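Local coordinates for protein 2-methyl-aconitate isomerase (Shewanella oneidensis, PDB 5K87) that catalyses the cis-trans isomerization of 2-methyl-aconitate in the 2-methylcitrate cycle that breaks down propionate, at residues Gly107-Asn111 against Met322-Ala326; Gly194-Thr200 against Thr218-Ala222; Ile224-Asn230 against Thr281-Val287. The protein carries 1 engineered substitution. All coordinates share one frame; numbering follows the deposited sequence.

Contact 1 (Gly107-Asn111 against Met322-Ala326). With MLI (malonate ion), chain D.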
loop_
_atom_site.group_PDB
_atom_site.type_symbol
_atom_site.label_atom_id
_atom_site.label_comp_id
_atom_site.label_asym_id
_atom_site.label_seq_id
_atom_site.Cartn_x
_atom_site.Cartn_y
_atom_site.Cartn_z
ATOM N N GLY A 107 2.570 22.158 -0.199
ATOM C CA GLY A 107 2.962 21.914 1.176
ATOM C C GLY A 107 4.244 21.130 1.349
ATOM O O GLY A 107 4.801 20.568 0.397
ATOM N N ASN A 108 4.704 21.083 2.589
ATOM C CA ASN A 108 5.826 20.251 2.992
ATOM C C ASN A 108 5.318 18.867 3.403
ATOM O O ASN A 108 4.111 18.655 3.568
ATOM C CB ASN A 108 6.525 20.955 4.167
ATOM C CG ASN A 108 7.751 20.230 4.669
ATOM O OD1 ASN A 108 8.432 19.525 3.925
ATOM N ND2 ASN A 108 8.057 20.428 5.945
ATOM N N CYS A 109 6.248 17.927 3.531
ATOM C CA CYS A 109 5.987 16.679 4.230
ATOM C C CYS A 109 6.964 16.585 5.387
ATOM O O CYS A 109 8.178 16.503 5.189
ATOM C CB CYS A 109 6.148 15.464 3.322
ATOM S SG CYS A 109 5.839 13.940 4.250
ATOM N N GLY A 110 6.444 16.609 6.605
ATOM C CA GLY A 110 7.284 16.595 7.786
ATOM C C GLY A 110 7.911 15.250 8.067
ATOM O O GLY A 110 9.071 15.182 8.473
ATOM N N ASN A 111 7.156 14.176 7.871
ATOM C CA ASN A 111 7.687 12.844 8.125
ATOM C C ASN A 111 8.869 12.507 7.238
ATOM O O ASN A 111 9.807 11.839 7.676
ATOM C CB ASN A 111 6.604 11.784 8.000
ATOM C CG ASN A 111 5.840 11.607 9.287
ATOM O OD1 ASN A 111 6.413 11.213 10.306
ATOM N ND2 ASN A 111 4.546 11.910 9.268
ATOM N N MET A 322 0.244 10.808 12.680
ATOM C CA MET A 322 0.117 12.256 12.521
ATOM C C MET A 322 1.077 12.760 11.449
ATOM O O MET A 322 2.249 12.350 11.397
ATOM C CB MET A 322 0.344 13.009 13.843
ATOM C CG MET A 322 0.046 14.505 13.762
ATOM S SD MET A 322 -1.632 14.890 13.205
ATOM C CE MET A 322 -2.584 14.062 14.475
ATOM N N MET A 323 0.583 13.632 10.576
ATOM C CA MET A 323 1.453 14.291 9.612
ATOM C C MET A 323 2.500 15.112 10.370
ATOM O O MET A 323 2.192 15.753 11.385
ATOM C CB MET A 323 0.641 15.202 8.690
ATOM C CG MET A 323 -0.435 14.493 7.887
ATOM S SD MET A 323 -2.039 14.431 8.725
ATOM C CE MET A 323 -2.621 16.108 8.512
ATOM N N GLY A 324 3.739 15.099 9.896
ATOM C CA GLY A 324 4.788 15.854 10.556
ATOM C C GLY A 324 4.525 17.349 10.541
ATOM O O GLY A 324 4.810 18.063 11.519
ATOM N N THR A 325 3.978 17.840 9.432
ATOM C CA THR A 325 3.599 19.251 9.358
ATOM C C THR A 325 2.529 19.608 10.388
ATOM O O THR A 325 2.613 20.654 11.057
ATOM C CB THR A 325 3.071 19.606 7.978
ATOM O OG1 THR A 325 2.041 18.674 7.640
ATOM C CG2 THR A 325 4.190 19.549 6.938
ATOM N N ALA A 326 1.528 18.744 10.524
ATOM C CA ALA A 326 0.478 18.971 11.500
ATOM C C ALA A 326 1.038 18.887 12.912
ATOM O O ALA A 326 0.571 19.602 13.795
ATOM C CB ALA A 326 -0.646 17.981 11.308
HETATM C C1 MLI D . 2.616 14.008 5.790
HETATM C C2 MLI D . 3.624 14.730 6.666
HETATM C C3 MLI D . 2.653 12.524 6.067
HETATM O O6 MLI D . 3.667 15.991 6.666
HETATM O O7 MLI D . 4.426 14.067 7.381
HETATM O O8 MLI D . 3.089 11.725 5.189
HETATM O O9 MLI D . 2.266 12.092 7.184
HETATM O O HOH W 1 2.067 17.482 5.124
#
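Gly110 and Gly324 meet backbone to backbone, their CA atoms 3.8 Å apart, an approach possible because neither carries a CB. The pairing brings four peptide N-H groups round one malonate carboxylate. Asn111 N and Gly324 N, from the two segments, both donate to malonate O7 (2.8 Å each), while Gly110 N holds O6 and Thr325 N adds a weak bond to it. Across the two faces of this carboxylate stand the residues inferred to be the proton donor/acceptors: Cys109 SG lies 3.4 Å from malonate C2, and Met323 CB approaches from the opposite side.

Gly324 begins helix 324-334, with Met323 as N-cap, and the loop 107-111 leads into helix 113-122, so the anion probably gains from both helix dipoles. This is consistent with the diaminopimelate epimerase-like fold of the clan, in which the site lies between two domains.

The amide of Asn111 ties the second carboxylate in. ND2 donates to malonate O9 at 3.1 Å and to Met322 O, which lies in the amide plane, at 3.2 Å. Arg384 and the backbone N of Thr23 hold OD1, fixing the flip of the amide. Further out, Thr325 OG1, placed between backbone N and carbonyl carbon (chi1 52°), donates to a water that bridges Asn108 O and malonate O6. The methyl CG2 of Thr325 then packs 3.5 Å from Asn108 O.

Contact 2 (Gly194-Thr200 against Thr218-Ala222)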
loop_
_atom_site.group_PDB
_atom_site.type_symbol
_atom_site.label_atom_id
_atom_site.label_comp_id
_atom_site.label_asym_id
_atom_site.label_seq_id
_atom_site.Cartn_x
_atom_site.Cartn_y
_atom_site.Cartn_z
ATOM N N GLY A 194 -3.527 33.908 3.287
ATOM C CA GLY A 194 -3.730 33.016 4.416
ATOM C C GLY A 194 -2.492 32.929 5.286
ATOM O O GLY A 194 -2.328 31.984 6.068
ATOM N N GLY A 195 -1.622 33.926 5.148
ATOM C CA GLY A 195 -0.375 33.982 5.889
ATOM C C GLY A 195 -0.547 34.438 7.324
ATOM O O GLY A 195 -1.674 34.516 7.819
ATOM N N CYS A 196 0.575 34.751 7.972
ATOM C CA CYS A 196 0.651 35.018 9.415
ATOM C C CYS A 196 0.399 33.750 10.219
ATOM O O CYS A 196 -0.149 32.773 9.706
ATOM C CB CYS A 196 -0.319 36.118 9.861
ATOM S SG CYS A 196 -0.159 37.672 8.977
ATOM N N MET A 197 0.796 33.764 11.486
ATOM C CA MET A 197 0.566 32.607 12.327
ATOM C C MET A 197 -0.932 32.375 12.476
ATOM O O MET A 197 -1.409 31.258 12.311
ATOM C CB MET A 197 1.236 32.761 13.691
ATOM C CG MET A 197 0.970 31.585 14.607
ATOM S SD MET A 197 2.144 31.465 15.969
ATOM C CE MET A 197 2.175 33.160 16.546
ATOM N N PHE A 198 -1.674 33.443 12.765
ATOM C CA PHE A 198 -3.125 33.364 12.883
ATOM C C PHE A 198 -3.771 34.260 11.836
ATOM O O PHE A 198 -3.971 35.449 12.077
ATOM C CB PHE A 198 -3.560 33.777 14.292
ATOM C CG PHE A 198 -3.028 32.876 15.367
ATOM C CD1 PHE A 198 -3.540 31.599 15.524
ATOM C CD2 PHE A 198 -2.000 33.290 16.204
ATOM C CE1 PHE A 198 -3.052 30.755 16.502
ATOM C CE2 PHE A 198 -1.502 32.446 17.187
ATOM C CZ PHE A 198 -2.028 31.172 17.331
ATOM N N PRO A 199 -4.095 33.697 10.661
ATOM C CA PRO A 199 -4.599 34.516 9.549
ATOM C C PRO A 199 -5.854 35.328 9.874
ATOM O O PRO A 199 -6.031 36.400 9.295
ATOM C CB PRO A 199 -4.879 33.490 8.441
ATOM C CG PRO A 199 -4.874 32.163 9.112
ATOM C CD PRO A 199 -3.952 32.280 10.284
ATOM N N THR A 200 -6.694 34.851 10.787
ATOM C CA THR A 200 -7.874 35.621 11.189
ATOM C C THR A 200 -7.540 36.695 12.225
ATOM O O THR A 200 -8.369 37.553 12.533
ATOM C CB THR A 200 -8.957 34.725 11.798
ATOM O OG1 THR A 200 -8.506 34.244 13.070
ATOM C CG2 THR A 200 -9.268 33.552 10.885
ATOM N N THR A 218 -9.379 26.891 16.122
ATOM C CA THR A 218 -8.143 27.635 15.995
ATOM C C THR A 218 -7.585 27.377 14.609
ATOM O O THR A 218 -7.400 26.226 14.205
ATOM C CB THR A 218 -7.103 27.238 17.049
ATOM O OG1 THR A 218 -7.516 27.740 18.323
ATOM C CG2 THR A 218 -5.749 27.833 16.702
ATOM N N MET A 219 -7.352 28.446 13.870
ATOM C CA MET A 219 -6.788 28.361 12.537
ATOM C C MET A 219 -5.391 28.943 12.578
ATOM O O MET A 219 -5.201 30.134 12.841
ATOM C CB MET A 219 -7.685 29.112 11.557
ATOM C CG MET A 219 -8.977 28.352 11.274
ATOM S SD MET A 219 -10.310 29.288 10.500
ATOM C CE MET A 219 -10.907 30.219 11.907
ATOM N N ILE A 220 -4.410 28.083 12.347
ATOM C CA ILE A 220 -3.016 28.469 12.476
ATOM C C ILE A 220 -2.239 28.092 11.224
ATOM O O ILE A 220 -2.518 27.075 10.586
ATOM C CB ILE A 220 -2.393 27.825 13.738
ATOM C CG1 ILE A 220 -1.022 28.425 14.044
ATOM C CG2 ILE A 220 -2.330 26.302 13.613
ATOM C CD1 ILE A 220 -0.467 28.001 15.389
ATOM N N ASN A 221 -1.279 28.926 10.854
ATOM C CA ASN A 221 -0.421 28.618 9.727
ATOM C C ASN A 221 1.007 28.485 10.228
ATOM O O ASN A 221 1.759 29.461 10.280
ATOM C CB ASN A 221 -0.533 29.683 8.642
ATOM C CG ASN A 221 -0.054 29.183 7.304
ATOM O OD1 ASN A 221 0.707 28.215 7.232
ATOM N ND2 ASN A 221 -0.486 29.841 6.233
ATOM N N ALA A 222 1.354 27.270 10.641
ATOM C CA ALA A 222 2.683 26.930 11.130
ATOM C C ALA A 222 2.894 25.448 10.836
ATOM O O ALA A 222 2.104 24.621 11.273
ATOM C CB ALA A 222 2.781 27.201 12.626
HETATM O O HOH W 2 -6.370 32.599 12.640
#
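Asn221 reaches over to the loop 194-200 with its amide and its backbone alike. CG swings out opposite the backbone N (chi1 -160°), and this carries ND2 to Gly194 O at 2.8 Å. The oxygen lies in the plane of the amide, but the donor stands above the plane of the peptide carbonyl, 41° out of it. An asparagine suits the position because its short arm just spans the gap to a loop carbonyl. One step back, Asn221 N donates to Met197 O at 2.8 Å, and the same oxygen receives a CA-H...O contact from Ile220.

The apolar part is built from Met197, Phe198 and Ile220. Ile220 is extended, CG1 opposite the backbone N, and runs alongside Met197, pointing the same way, with Met197 CG 3.8 Å from Ile220 CG1. The CG of Met197 also lies over one face of the Phe198 ring, near its rim. Phe198 turns its ring obliquely to Ile220, CE1 touching Ile220 CD1 at 3.9 Å, while its edge meets Met219 O and the methyl of Thr218.

Pro199 lays CD against Met219 O. A water accepting from Thr200 N and donating to Met219 O takes the place of a direct strand-to-loop bond. The side chains of Thr200 and Met219 cross at about a right angle, CG2 of Thr200 3.9 Å from CE of Met219, and Thr200 OG1 is hydrogen-bonded to Asp205 OD2.

Here an irregular loop covers a strand edge, held by one backbone bond and one asparagine amide: structural packing away from the active site. The loop lies along the edge of strand 213-221 that faces away from strand 225-230, between helix 249-266, touched by Pro199, Thr200 and Met219, and helix 324-334, touched by Met197 and Ile220.

Contact 3 (Ile224-Asn230 against Thr281-Val287)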
loop_
_atom_site.group_PDB
_atom_site.type_symbol
_atom_site.label_atom_id
_atom_site.label_comp_id
_atom_site.label_asym_id
_atom_site.label_seq_id
_atom_site.Cartn_x
_atom_site.Cartn_y
_atom_site.Cartn_z
ATOM N N ILE A 224 2.003 23.712 8.437
ATOM C CA ILE A 224 1.067 23.659 7.319
ATOM C C ILE A 224 -0.171 24.392 7.830
ATOM O O ILE A 224 -0.413 24.405 9.036
ATOM C CB ILE A 224 0.763 22.181 6.933
ATOM C CG1 ILE A 224 0.091 22.051 5.556
ATOM C CG2 ILE A 224 -0.022 21.470 8.028
ATOM C CD1 ILE A 224 0.331 20.681 4.893
ATOM N N PRO A 225 -0.945 25.040 6.942
ATOM C CA PRO A 225 -2.166 25.674 7.458
ATOM C C PRO A 225 -3.105 24.609 8.010
ATOM O O PRO A 225 -3.360 23.607 7.325
ATOM C CB PRO A 225 -2.768 26.353 6.222
ATOM C CG PRO A 225 -1.635 26.507 5.271
ATOM C CD PRO A 225 -0.711 25.354 5.521
ATOM N N THR A 226 -3.593 24.810 9.233
ATOM C CA THR A 226 -4.359 23.796 9.940
ATOM C C THR A 226 -5.537 24.414 10.679
ATOM O O THR A 226 -5.405 25.475 11.311
ATOM C CB THR A 226 -3.467 23.034 10.959
ATOM O OG1 THR A 226 -2.326 22.494 10.282
ATOM C CG2 THR A 226 -4.239 21.895 11.597
ATOM N N ILE A 227 -6.682 23.750 10.592
ATOM C CA ILE A 227 -7.878 24.108 11.331
ATOM C C ILE A 227 -8.031 23.089 12.444
ATOM O O ILE A 227 -8.159 21.896 12.167
ATOM C CB ILE A 227 -9.117 24.000 10.432
ATOM C CG1 ILE A 227 -8.967 24.868 9.187
ATOM C CG2 ILE A 227 -10.363 24.366 11.207
ATOM C CD1 ILE A 227 -9.717 24.334 7.976
ATOM N N PHE A 228 -8.017 23.551 13.694
ATOM C CA PHE A 228 -8.258 22.694 14.846
ATOM C C PHE A 228 -9.644 22.964 15.428
ATOM O O PHE A 228 -9.995 24.114 15.693
ATOM C CB PHE A 228 -7.238 22.979 15.953
ATOM C CG PHE A 228 -5.834 22.572 15.620
ATOM C CD1 PHE A 228 -5.455 21.239 15.671
ATOM C CD2 PHE A 228 -4.882 23.522 15.297
ATOM C CE1 PHE A 228 -4.156 20.858 15.389
ATOM C CE2 PHE A 228 -3.585 23.151 15.011
ATOM C CZ PHE A 228 -3.220 21.818 15.058
ATOM N N ILE A 229 -10.425 21.916 15.636
ATOM C CA ILE A 229 -11.715 22.065 16.294
ATOM C C ILE A 229 -11.774 21.107 17.476
ATOM O O ILE A 229 -10.980 20.175 17.565
ATOM C CB ILE A 229 -12.869 21.825 15.307
ATOM C CG1 ILE A 229 -12.684 20.485 14.594
ATOM C CG2 ILE A 229 -12.938 22.963 14.284
ATOM C CD1 ILE A 229 -13.566 20.325 13.370
ATOM N N ASN A 230 -12.680 21.356 18.412
ATOM C CA ASN A 230 -12.823 20.484 19.564
ATOM C C ASN A 230 -13.563 19.206 19.188
ATOM O O ASN A 230 -14.626 19.258 18.561
ATOM C CB ASN A 230 -13.562 21.182 20.700
ATOM C CG ASN A 230 -12.728 22.259 21.364
ATOM O OD1 ASN A 230 -11.499 22.179 21.404
ATOM N ND2 ASN A 230 -13.397 23.280 21.890
ATOM N N THR A 281 -4.106 21.437 1.380
ATOM C CA THR A 281 -4.071 22.469 2.402
ATOM C C THR A 281 -5.369 23.267 2.332
ATOM O O THR A 281 -5.933 23.431 1.248
ATOM C CB THR A 281 -2.850 23.406 2.204
ATOM O OG1 THR A 281 -2.857 23.930 0.870
ATOM C CG2 THR A 281 -1.546 22.661 2.412
ATOM N N PRO A 282 -5.884 23.728 3.478
ATOM C CA PRO A 282 -5.396 23.460 4.833
ATOM C C PRO A 282 -5.759 22.051 5.275
ATOM O O PRO A 282 -6.609 21.395 4.658
ATOM C CB PRO A 282 -6.183 24.464 5.678
ATOM C CG PRO A 282 -7.499 24.590 4.945
ATOM C CD PRO A 282 -7.101 24.560 3.490
ATOM N N LYS A 283 -5.117 21.594 6.342
ATOM C CA LYS A 283 -5.516 20.367 7.013
ATOM C C LYS A 283 -6.601 20.675 8.041
ATOM O O LYS A 283 -6.732 21.821 8.501
ATOM C CB LYS A 283 -4.303 19.754 7.720
ATOM C CG LYS A 283 -3.137 19.449 6.781
ATOM C CD LYS A 283 -3.493 18.418 5.715
ATOM C CE LYS A 283 -2.278 18.020 4.884
ATOM N NZ LYS A 283 -2.668 17.118 3.749
ATOM N N ILE A 284 -7.375 19.658 8.402
ATOM C CA ILE A 284 -8.332 19.767 9.496
ATOM C C ILE A 284 -8.055 18.684 10.537
ATOM O O ILE A 284 -7.718 17.543 10.197
ATOM C CB ILE A 284 -9.796 19.719 8.985
ATOM C CG1 ILE A 284 -10.792 19.970 10.121
ATOM C CG2 ILE A 284 -10.087 18.430 8.214
ATOM C CD1 ILE A 284 -12.179 20.340 9.620
ATOM N N ALA A 285 -8.171 19.060 11.806
ATOM C CA ALA A 285 -7.860 18.182 12.925
ATOM C C ALA A 285 -8.798 18.458 14.083
ATOM O O ALA A 285 -9.378 19.544 14.195
ATOM C CB ALA A 285 -6.421 18.377 13.363
ATOM N N PHE A 286 -8.954 17.475 14.950
ATOM C CA PHE A 286 -9.753 17.668 16.150
ATOM C C PHE A 286 -8.978 17.282 17.402
ATOM O O PHE A 286 -8.125 16.387 17.367
ATOM C CB PHE A 286 -11.150 17.026 16.058
ATOM C CG PHE A 286 -11.166 15.542 15.781
ATOM C CD1 PHE A 286 -11.092 15.062 14.480
ATOM C CD2 PHE A 286 -11.344 14.631 16.811
ATOM C CE1 PHE A 286 -11.152 13.703 14.220
ATOM C CE2 PHE A 286 -11.408 13.271 16.551
ATOM C CZ PHE A 286 -11.311 12.811 15.254
ATOM N N VAL A 287 -9.264 17.990 18.496
ATOM C CA VAL A 287 -8.454 17.901 19.706
ATOM C C VAL A 287 -9.317 17.608 20.928
ATOM O O VAL A 287 -10.516 17.895 20.938
ATOM C CB VAL A 287 -7.659 19.216 19.959
ATOM C CG1 VAL A 287 -6.836 19.580 18.738
ATOM C CG2 VAL A 287 -8.589 20.376 20.342
#
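Strands 225-230 and 283-287 run in parallel, Thr226 paired with Lys283 at one end and Asn230 with Val287 at the other. Five backbone hydrogen bonds join them in the usual parallel ladder: Lys283 N to Pro225 O (2.8 Å), Ile227 N to Lys283 O, Ala285 N to Ile227 O, Ile229 N to Ala285 O, and Val287 N to Ile229 O. Several of these oxygens also take CA-H...O contacts; Phe286 CA, for example, lies 3.1 Å from Ile229 O. Proline tolerates its place at position 225 because only its carbonyl is needed, and Pro282, after a cis peptide bond, sets its CB against Pro225 CB.

Apolar packing differs on the two faces. Ile227, Ile284, Ile229 and Phe286 lie on one, with Ile227 CD1 on Pro282 CG at 3.8 Å; Met266 and Ile258 of helix 249-266 cover it. On the other, Phe228 CD1 touches the small Ala285 CB and Val287 CG1, each at 3.8 Å, while Thr226 CG2 lies over a ring face of Phe228. Ala329 and Ile330 of helix 324-334 pack there. A sheet wrapped round such a central helix is consistent with the diaminopimelate epimerase-like fold of this family.

Polar groups gather at the end nearest the active site. Thr226 OG1 donates to Ile224 O at 3.0 Å, from above the carbonyl plane. Lys283, a substrate-binding residue, bends at chi2 (-62°) and then extends, so its aliphatic chain passes obliquely across Ile224: Lys283 CE is 3.7 Å from Ile224 CD1, with CG against Ile224 CG2. Its NZ is hydrogen-bonded to Ser314 OG and His280 ND1, which steady the amine, while the chain's CD packs on Met323.

How the contacts relate
Contacts 2 and 3 follow one another along the chain, and both fall between the two segments of contact 1. Strand 213-221 of contact 2 and strand 225-230 of contact 3 are antiparallel neighbours, joined by backbone bonds from Phe228 N to Thr218 O and from Thr226 N to Ile220 O; the two centres are 11 Å apart. Contact 1 lies about 1 Å from the centre of the folded chain, its centre about 12 Å from that of contact 3 and 16 Å from that of contact 2. Ile224 packs on Thr325, and Lys283 on Met323. Helix 324-334, which starts in contact 1, also underlies both others, so one wall of the malonate site is probably continuous with the packed interior behind it.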